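Local coordinates for Alr3699 protein (Nostoc sp., PDB 4XSO) that is of unknown function but has the GT-B fold of glycosyltransferases, two Rossmann-like domains set side by side, at residues I129-P132 against E133-S136; A160-T163 against A164-A168; I342-T345 against C346-D349. All blocks are in the same frame, centred on the assembly; numbering follows the deposited sequence.

Interaction 1: I129-P132 against E133-S136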
ATOM      1  N   ILE A 129      -4.021  16.613 -16.941  1.00 36.46           N
ATOM      2  CA  ILE A 129      -5.215  16.205 -17.681  1.00 38.72           C
ATOM      3  C   ILE A 129      -5.085  14.684 -17.744  1.00 36.04           C
ATOM      4  O   ILE A 129      -4.121  14.186 -18.316  1.00 37.31           O
ATOM      5  CB  ILE A 129      -5.244  16.841 -19.070  1.00 41.23           C
ATOM      6  CG1 ILE A 129      -5.439  18.352 -18.925  1.00 43.68           C
ATOM      7  CG2 ILE A 129      -6.344  16.223 -19.976  1.00 40.30           C
ATOM      8  CD1 ILE A 129      -5.524  19.046 -20.272  1.00 46.16           C
ATOM      9  N   LEU A 130      -5.962  13.988 -17.041  1.00 31.94           N
ATOM     10  CA  LEU A 130      -5.967  12.539 -16.931  1.00 39.31           C
ATOM     11  C   LEU A 130      -6.478  11.899 -18.240  1.00 41.77           C
ATOM     12  O   LEU A 130      -7.541  11.337 -18.287  1.00 41.63           O
ATOM     13  CB  LEU A 130      -6.841  12.137 -15.745  1.00 38.59           C
ATOM     14  CG  LEU A 130      -6.150  12.514 -14.445  1.00 42.31           C
ATOM     15  CD1 LEU A 130      -7.034  12.315 -13.261  1.00 44.36           C
ATOM     16  CD2 LEU A 130      -4.871  11.717 -14.275  1.00 46.15           C
ATOM     17  N   SER A 131      -5.718  12.068 -19.307  1.00 43.34           N
ATOM     18  CA  SER A 131      -6.147  11.525 -20.611  1.00 49.82           C
ATOM     19  C   SER A 131      -5.575  10.120 -20.847  1.00 40.14           C
ATOM     20  O   SER A 131      -4.398   9.857 -20.596  1.00 35.80           O
ATOM     21  CB  SER A 131      -5.768  12.479 -21.761  1.00 46.50           C
ATOM     22  OG  SER A 131      -5.645  11.817 -23.007  1.00 58.27           O
ATOM     23  N   PRO A 132      -6.419   9.220 -21.372  1.00 51.62           N
ATOM     24  CA  PRO A 132      -5.912   7.915 -21.788  1.00 50.41           C
ATOM     25  C   PRO A 132      -4.917   7.966 -22.946  1.00 45.32           C
ATOM     26  O   PRO A 132      -4.358   6.944 -23.280  1.00 55.81           O
ATOM     27  CB  PRO A 132      -7.181   7.118 -22.190  1.00 49.54           C
ATOM     28  CG  PRO A 132      -8.343   8.007 -21.968  1.00 49.45           C
ATOM     29  CD  PRO A 132      -7.843   9.403 -21.703  1.00 49.78           C
ATOM     30  N   GLU A 133      -4.691   9.129 -23.551  1.00 46.46           N
ATOM     31  CA  GLU A 133      -3.603   9.285 -24.526  1.00 47.49           C
ATOM     32  C   GLU A 133      -2.234   9.462 -23.886  1.00 56.63           C
ATOM     33  O   GLU A 133      -1.223   9.157 -24.515  1.00 52.16           O
ATOM     34  CB  GLU A 133      -3.903  10.447 -25.454  1.00 49.17           C
ATOM     35  CG  GLU A 133      -2.865  10.618 -26.553  1.00 58.21           C
ATOM     36  CD  GLU A 133      -2.883   9.488 -27.630  1.00 58.47           C
ATOM     37  OE1 GLU A 133      -3.703   8.512 -27.525  1.00 45.78           O
ATOM     38  OE2 GLU A 133      -2.055   9.613 -28.584  1.00 54.00           O
ATOM     39  N   HIS A 134      -2.182   9.965 -22.644  1.00 56.33           N
ATOM     40  CA  HIS A 134      -0.906  10.226 -21.985  1.00 51.70           C
ATOM     41  C   HIS A 134      -0.664   9.440 -20.683  1.00 51.40           C
ATOM     42  O   HIS A 134       0.383   9.548 -20.096  1.00 54.63           O
ATOM     43  CB  HIS A 134      -0.780  11.727 -21.778  1.00 59.47           C
ATOM     44  CG  HIS A 134      -0.832  12.504 -23.059  1.00 66.73           C
ATOM     45  ND1 HIS A 134      -1.900  13.306 -23.404  1.00 66.43           N
ATOM     46  CD2 HIS A 134       0.032  12.563 -24.101  1.00 69.70           C
ATOM     47  CE1 HIS A 134      -1.684  13.843 -24.587  1.00 58.66           C
ATOM     48  NE2 HIS A 134      -0.520  13.408 -25.035  1.00 66.90           N
ATOM     49  N   PHE A 135      -1.624   8.631 -20.251  1.00 51.29           N
ATOM     50  CA  PHE A 135      -1.472   7.834 -19.067  1.00 49.59           C
ATOM     51  C   PHE A 135      -2.121   6.509 -19.356  1.00 52.99           C
ATOM     52  O   PHE A 135      -3.162   6.465 -19.991  1.00 49.76           O
ATOM     53  CB  PHE A 135      -2.174   8.523 -17.878  1.00 53.39           C
ATOM     54  CG  PHE A 135      -1.534   9.835 -17.487  1.00 51.36           C
ATOM     55  CD1 PHE A 135      -0.283   9.851 -16.899  1.00 62.15           C
ATOM     56  CD2 PHE A 135      -2.150  11.036 -17.762  1.00 45.37           C
ATOM     57  CE1 PHE A 135       0.325  11.046 -16.565  1.00 63.30           C
ATOM     58  CE2 PHE A 135      -1.557  12.226 -17.449  1.00 47.96           C
ATOM     59  CZ  PHE A 135      -0.321  12.246 -16.838  1.00 61.99           C
ATOM     60  N   SER A 136      -1.551   5.429 -18.851  1.00 55.47           N
ATOM     61  CA  SER A 136      -2.121   4.123 -19.114  1.00 55.08           C
ATOM     62  C   SER A 136      -3.415   4.051 -18.381  1.00 58.61           C
ATOM     63  O   SER A 136      -3.598   4.711 -17.354  1.00 52.26           O
ATOM     64  CB  SER A 136      -1.199   3.002 -18.635  1.00 60.71           C
ATOM     65  OG  SER A 136      -1.146   2.946 -17.223  1.00 58.02           O
TER
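S131 meets E133, H134 and F135 across a type I beta turn, with P132 and E133 at its two corners, in the loop that leads from strand 122-126 to helix 137-150 in the N-terminal Rossmann-like domain of this GT-B fold. The turn illustrates how one serine can bind the start of a bend with both of its oxygens.

Three polar contacts converge on that residue. The carbonyl S131 O accepts H134 N at 3.0 Å, the donor standing well above the carbonyl plane rather than on a lone pair, and F135 N lies 3.1 Å from the same S131 O in a weak, strongly bent bond. The side chain adds an ST turn: chi1 of 156° swings OG away from its own N to the carbonyl side, where S131 OG receives E133 N at 2.9 Å. P132 CA also approaches F135 O at 3.6 Å as a CH...O contact. L130, just upstream, centres an inverse gamma turn closed by a weak bond from S131 N to I129 O.

Apolar packing is looser, L130 CD2 touching F135 CD2 at 4.5 Å, and L140 of the following helix lies against both residues. S136 is the N-cap right before that helix; its hydroxyl caps a backbone N and also hydrogen-bonds N139 OD1.

The two rings meet different partners. That of H134 meets W218 edge to face, while the F135 ring turns back along the loop: CE2 of F135 lies 3.3 Å from I129 O, which sits in the plane of the ring at its edge.

Interaction 2: A160-T163 against A164-A168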
ATOM      1  N   ALA A 160     -10.356  22.221 -17.420  1.00 28.89           N
ATOM      2  CA  ALA A 160      -9.872  21.147 -18.302  1.00 33.23           C
ATOM      3  C   ALA A 160      -9.386  19.901 -17.522  1.00 36.07           C
ATOM      4  O   ALA A 160      -9.816  18.765 -17.816  1.00 29.11           O
ATOM      5  CB  ALA A 160      -8.721  21.665 -19.147  1.00 34.92           C
ATOM      6  N   SER A 161      -8.590  20.128 -16.471  1.00 28.98           N
ATOM      7  CA  SER A 161      -8.160  19.060 -15.621  1.00 28.73           C
ATOM      8  C   SER A 161      -9.353  18.491 -14.879  1.00 28.00           C
ATOM      9  O   SER A 161      -9.466  17.268 -14.696  1.00 26.18           O
ATOM     10  CB  SER A 161      -7.031  19.473 -14.649  1.00 29.12           C
ATOM     11  OG  SER A 161      -5.892  19.834 -15.416  1.00 41.45           O
ATOM     12  N   GLN A 162     -10.211  19.355 -14.391  1.00 30.07           N
ATOM     13  CA  GLN A 162     -11.353  18.907 -13.609  1.00 26.16           C
ATOM     14  C   GLN A 162     -12.251  18.061 -14.494  1.00 29.14           C
ATOM     15  O   GLN A 162     -12.764  17.062 -14.068  1.00 29.73           O
ATOM     16  CB  GLN A 162     -12.133  20.118 -13.107  1.00 27.19           C
ATOM     17  CG  GLN A 162     -13.396  19.830 -12.282  1.00 28.72           C
ATOM     18  CD  GLN A 162     -14.147  21.113 -11.994  1.00 29.77           C
ATOM     19  OE1 GLN A 162     -14.260  21.959 -12.848  1.00 30.08           O
ATOM     20  NE2 GLN A 162     -14.626  21.264 -10.802  1.00 33.07           N
ATOM     21  N   THR A 163     -12.498  18.525 -15.703  1.00 27.84           N
ATOM     22  CA  THR A 163     -13.394  17.773 -16.630  1.00 33.75           C
ATOM     23  C   THR A 163     -12.779  16.429 -16.990  1.00 29.24           C
ATOM     24  O   THR A 163     -13.475  15.425 -17.035  1.00 34.45           O
ATOM     25  CB  THR A 163     -13.630  18.603 -17.928  1.00 33.59           C
ATOM     26  OG1 THR A 163     -12.360  19.122 -18.342  1.00 56.90           O
ATOM     27  CG2 THR A 163     -14.454  19.729 -17.625  1.00 33.53           C
ATOM     28  N   ALA A 164     -11.483  16.394 -17.266  1.00 33.95           N
ATOM     29  CA  ALA A 164     -10.829  15.084 -17.573  1.00 32.33           C
ATOM     30  C   ALA A 164     -10.893  14.070 -16.392  1.00 37.28           C
ATOM     31  O   ALA A 164     -11.066  12.865 -16.620  1.00 31.33           O
ATOM     32  CB  ALA A 164      -9.399  15.273 -18.028  1.00 33.68           C
ATOM     33  N   PHE A 165     -10.797  14.555 -15.132  1.00 27.90           N
ATOM     34  CA  PHE A 165     -10.889  13.699 -13.976  1.00 29.68           C
ATOM     35  C   PHE A 165     -12.249  13.091 -13.841  1.00 29.60           C
ATOM     36  O   PHE A 165     -12.402  11.906 -13.521  1.00 34.94           O
ATOM     37  CB  PHE A 165     -10.598  14.547 -12.720  1.00 28.29           C
ATOM     38  CG  PHE A 165     -10.910  13.852 -11.439  1.00 31.13           C
ATOM     39  CD1 PHE A 165     -10.043  12.852 -10.932  1.00 35.92           C
ATOM     40  CD2 PHE A 165     -12.006  14.228 -10.671  1.00 27.73           C
ATOM     41  CE1 PHE A 165     -10.306  12.288  -9.677  1.00 32.14           C
ATOM     42  CE2 PHE A 165     -12.267  13.645  -9.427  1.00 29.62           C
ATOM     43  CZ  PHE A 165     -11.437  12.679  -8.937  1.00 30.31           C
ATOM     44  N   ILE A 166     -13.261  13.920 -14.084  1.00 31.43           N
ATOM     45  CA  ILE A 166     -14.628  13.470 -14.081  1.00 31.53           C
ATOM     46  C   ILE A 166     -14.923  12.436 -15.208  1.00 36.44           C
ATOM     47  O   ILE A 166     -15.613  11.455 -14.970  1.00 34.35           O
ATOM     48  CB  ILE A 166     -15.553  14.681 -14.234  1.00 33.72           C
ATOM     49  CG1 ILE A 166     -15.560  15.502 -12.945  1.00 33.50           C
ATOM     50  CG2 ILE A 166     -16.973  14.253 -14.657  1.00 33.79           C
ATOM     51  CD1 ILE A 166     -16.395  16.815 -13.098  1.00 36.06           C
ATOM     52  N   GLN A 167     -14.438  12.687 -16.417  1.00 34.60           N
ATOM     53  CA  GLN A 167     -14.702  11.802 -17.571  1.00 35.36           C
ATOM     54  C   GLN A 167     -14.047  10.453 -17.416  1.00 38.78           C
ATOM     55  O   GLN A 167     -14.460   9.499 -18.016  1.00 41.83           O
ATOM     56  CB  GLN A 167     -14.146  12.453 -18.849  1.00 38.71           C
ATOM     57  CG  GLN A 167     -15.027  13.602 -19.321  1.00 42.05           C
ATOM     58  CD  GLN A 167     -14.416  14.484 -20.394  1.00 48.25           C
ATOM     59  OE1 GLN A 167     -13.199  14.551 -20.597  1.00 53.69           O
ATOM     60  NE2 GLN A 167     -15.281  15.222 -21.059  1.00 56.79           N
ATOM     61  N   ALA A 168     -12.974  10.402 -16.628  1.00 40.35           N
ATOM     62  CA  ALA A 168     -12.279   9.197 -16.276  1.00 35.66           C
ATOM     63  C   ALA A 168     -12.936   8.468 -15.118  1.00 37.14           C
ATOM     64  O   ALA A 168     -12.442   7.461 -14.721  1.00 34.05           O
ATOM     65  CB  ALA A 168     -10.851   9.513 -15.896  1.00 38.80           C
TER
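A160 and A164 open a regular series of four i to i+4 bonds on helix 159-167, a compact example of how main-chain carbonyls in a helix also serve as resting places for side chains. A160 O takes A164 N at 3.0 Å, and the methyl carbon of A164 sits over the same oxygen, CB to A160 O being 3.5 Å.

S161 O next receives F165 N at 3.1 Å. The S161 hydroxyl reaches back to N157 OD1, just ahead of the helix, with a weak second bond to D128 O. F165 rises from its CB, which rests close to the carbonyl of S161, and the ring is then carried away from that turn by a chi1 of 169°.

Q162 O accepts I166 N at 3.2 Å, and the branch I166 CG1 lies 3.4 Å from Q162 O, packed over the acceptor. The extended glutamine carries its amide out to T175, whose OG1 accepts NE2; the same nitrogen also bonds a glycerol.

T163 closes the series, its O holding Q167 N at 3.0 Å. The aliphatic part of the exposed Q167 folds over that carbonyl, CG of Q167 coming to 3.3 Å from T163 O. A chi1 of 45° turns T163 OG1 back toward the preceding turn, where Q159 O and A160 O (2.6 Å from T163 OG1) both lie within reach of its one proton.

In the beta-alpha-beta unit 153-156, 159-167, 175-177, the F165 ring lies against V154, T175 and helix 137-150 at A147 and N148, while Q162 lies on A156 and V177, so this helix packs on the sheet with 137-150 beside it.

Interaction 3: I342-T345 against C346-D349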
ATOM      1  N   ILE A 342      -2.469  36.087 -36.848  1.00 35.79           N
ATOM      2  CA  ILE A 342      -2.426  36.847 -35.583  1.00 35.14           C
ATOM      3  C   ILE A 342      -1.252  37.752 -35.528  1.00 35.56           C
ATOM      4  O   ILE A 342      -1.355  38.916 -35.117  1.00 40.05           O
ATOM      5  CB  ILE A 342      -2.406  35.909 -34.351  1.00 34.86           C
ATOM      6  CG1 ILE A 342      -3.723  35.144 -34.258  1.00 37.09           C
ATOM      7  CG2 ILE A 342      -2.184  36.705 -33.070  1.00 35.29           C
ATOM      8  CD1 ILE A 342      -4.975  36.048 -34.388  1.00 41.22           C
ATOM      9  N   ILE A 343      -0.088  37.223 -35.881  1.00 37.64           N
ATOM     10  CA  ILE A 343       1.153  38.036 -35.794  1.00 35.15           C
ATOM     11  C   ILE A 343       1.016  39.285 -36.680  1.00 34.78           C
ATOM     12  O   ILE A 343       1.273  40.415 -36.264  1.00 34.94           O
ATOM     13  CB  ILE A 343       2.381  37.220 -36.249  1.00 36.62           C
ATOM     14  CG1 ILE A 343       2.643  36.112 -35.243  1.00 38.84           C
ATOM     15  CG2 ILE A 343       3.581  38.122 -36.417  1.00 39.29           C
ATOM     16  CD1 ILE A 343       3.790  35.190 -35.664  1.00 37.17           C
ATOM     17  N   ASN A 344       0.544  39.064 -37.900  1.00 36.31           N
ATOM     18  CA  ASN A 344       0.279  40.155 -38.814  1.00 41.50           C
ATOM     19  C   ASN A 344      -0.797  41.149 -38.289  1.00 42.33           C
ATOM     20  O   ASN A 344      -0.669  42.352 -38.479  1.00 38.20           O
ATOM     21  CB  ASN A 344      -0.097  39.602 -40.188  1.00 42.39           C
ATOM     22  CG  ASN A 344       1.129  39.218 -41.015  1.00 48.77           C
ATOM     23  OD1 ASN A 344       2.029  40.014 -41.189  1.00 58.47           O
ATOM     24  ND2 ASN A 344       1.169  38.005 -41.517  1.00 49.26           N
ATOM     25  N   THR A 345      -1.844  40.642 -37.636  1.00 38.49           N
ATOM     26  CA  THR A 345      -2.822  41.505 -37.032  1.00 40.32           C
ATOM     27  C   THR A 345      -2.175  42.373 -35.992  1.00 42.36           C
ATOM     28  O   THR A 345      -2.514  43.549 -35.892  1.00 40.56           O
ATOM     29  CB  THR A 345      -3.900  40.696 -36.349  1.00 46.87           C
ATOM     30  OG1 THR A 345      -4.654  40.052 -37.369  1.00 49.75           O
ATOM     31  CG2 THR A 345      -4.796  41.571 -35.515  1.00 47.66           C
ATOM     32  N   CYS A 346      -1.252  41.784 -35.217  1.00 37.33           N
ATOM     33  CA  CYS A 346      -0.550  42.546 -34.163  1.00 39.31           C
ATOM     34  C   CYS A 346       0.373  43.663 -34.700  1.00 43.77           C
ATOM     35  O   CYS A 346       0.584  44.687 -34.044  1.00 44.42           O
ATOM     36  CB  CYS A 346       0.249  41.594 -33.254  1.00 37.57           C
ATOM     37  SG  CYS A 346      -0.804  40.643 -32.155  1.00 40.06           S
ATOM     38  N   ILE A 347       0.959  43.420 -35.860  1.00 44.40           N
ATOM     39  CA  ILE A 347       1.821  44.410 -36.555  1.00 42.05           C
ATOM     40  C   ILE A 347       1.027  45.596 -37.082  1.00 41.63           C
ATOM     41  O   ILE A 347       1.377  46.747 -36.855  1.00 40.35           O
ATOM     42  CB  ILE A 347       2.549  43.723 -37.742  1.00 41.06           C
ATOM     43  CG1 ILE A 347       3.567  42.748 -37.192  1.00 46.10           C
ATOM     44  CG2 ILE A 347       3.207  44.759 -38.636  1.00 42.01           C
ATOM     45  CD1 ILE A 347       4.063  41.704 -38.184  1.00 49.23           C
ATOM     46  N   GLU A 348      -0.080  45.292 -37.748  1.00 43.16           N
ATOM     47  CA  GLU A 348      -0.892  46.250 -38.424  1.00 45.14           C
ATOM     48  C   GLU A 348      -1.832  46.995 -37.508  1.00 52.49           C
ATOM     49  O   GLU A 348      -2.134  48.118 -37.828  1.00 49.85           O
ATOM     50  CB  GLU A 348      -1.756  45.570 -39.492  1.00 45.91           C
ATOM     51  CG  GLU A 348      -0.977  44.785 -40.539  1.00 56.09           C
ATOM     52  CD  GLU A 348      -1.897  43.938 -41.444  1.00 67.77           C
ATOM     53  OE1 GLU A 348      -2.963  44.436 -41.860  1.00 71.52           O
ATOM     54  OE2 GLU A 348      -1.558  42.770 -41.741  1.00 71.55           O
ATOM     55  N   ASP A 349      -2.352  46.383 -36.421  1.00 51.61           N
ATOM     56  CA  ASP A 349      -3.195  47.126 -35.484  1.00 45.10           C
ATOM     57  C   ASP A 349      -2.606  47.326 -34.097  1.00 42.14           C
ATOM     58  O   ASP A 349      -2.996  46.729 -33.114  1.00 43.29           O
ATOM     59  CB  ASP A 349      -4.601  46.592 -35.389  1.00 44.43           C
ATOM     60  CG  ASP A 349      -5.651  47.740 -35.097  1.00 58.06           C
ATOM     61  OD1 ASP A 349      -5.413  48.746 -34.301  1.00 44.22           O
ATOM     62  OD2 ASP A 349      -6.756  47.615 -35.683  1.00 64.64           O
TER
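I343 and I347 share one rotamer family: in both, the CG1 branch is set next to the residue's own N and opposite its carbonyl, and chi1 of -69° in I347 sends its chain back along helix 336-348 toward the preceding turn. I347 CD1 thereby reaches I343 CG2 at 4.0 Å, the two branched chains crossing at a slant, and its CG1 passes over I343 O on the way. The N344 side chain is a close companion of I347, both extending in one direction, with N344 OD1 4.0 Å from I347 CD1. E348 repeats the geometry one residue on: its chi1 of -57° and extended chain fold the methylenes over the carbonyl of N344, CG of E348 standing 3.2 Å from N344 O.

C346 lies on another side of the helix, where its SG touches I342 CG2 at 4.3 Å. C346 is buried: F207 and F329, from two strands of the C-terminal Rossmann-like sheet, and T353 of the next helix pack on it. I343 packs on V209 and I347 on F207 of the same sheet, with P232 of a loop beside I347, while T345 bonds N341 O with its hydroxyl.

Beneath the side chains run the i to i+4 backbone bonds of a helix coming to its end. I347 N meets I343 O in the carbonyl plane, and the last bond joins D349 N to T345 O at 2.9 Å.

At this C-terminal end the chemistry is mixed. N344 O is bonded by E348 N at 3.1 Å, yet E348 OE2 lies only 3.4 Å from the same N344 O, two acceptors together. The helix end would probably disfavour the E348 charge slightly, though the residue is exposed, whereas D349, the N-cap of helix 350-368 with OD1 bonded to K352 N, would probably be favoured as a carboxylate.

In the fold
Interactions 1 and 2 are neighbours in the N-terminal domain, their centres 11 Å apart, and they touch: I129 CG2 packs on A164 CB at 3.7 Å, and L130 CD1 meets F165 CD1 at 3.8 Å, so the loop of 129-136 lies against helix 159-167. Both also face the C-terminal domain: I129 and S161 each lie on P295, and A160 N hydrogen-bonds E320 OE2. The glycerol, probably a crystallisation additive, belongs to interaction 2 alone. Interaction 3 sits within the C-terminal domain, about 36 Å from interaction 1 and 35 Å from interaction 2 between centres, with nearest atoms about 21 Å away in each case. Only the first pair therefore shares a packing surface.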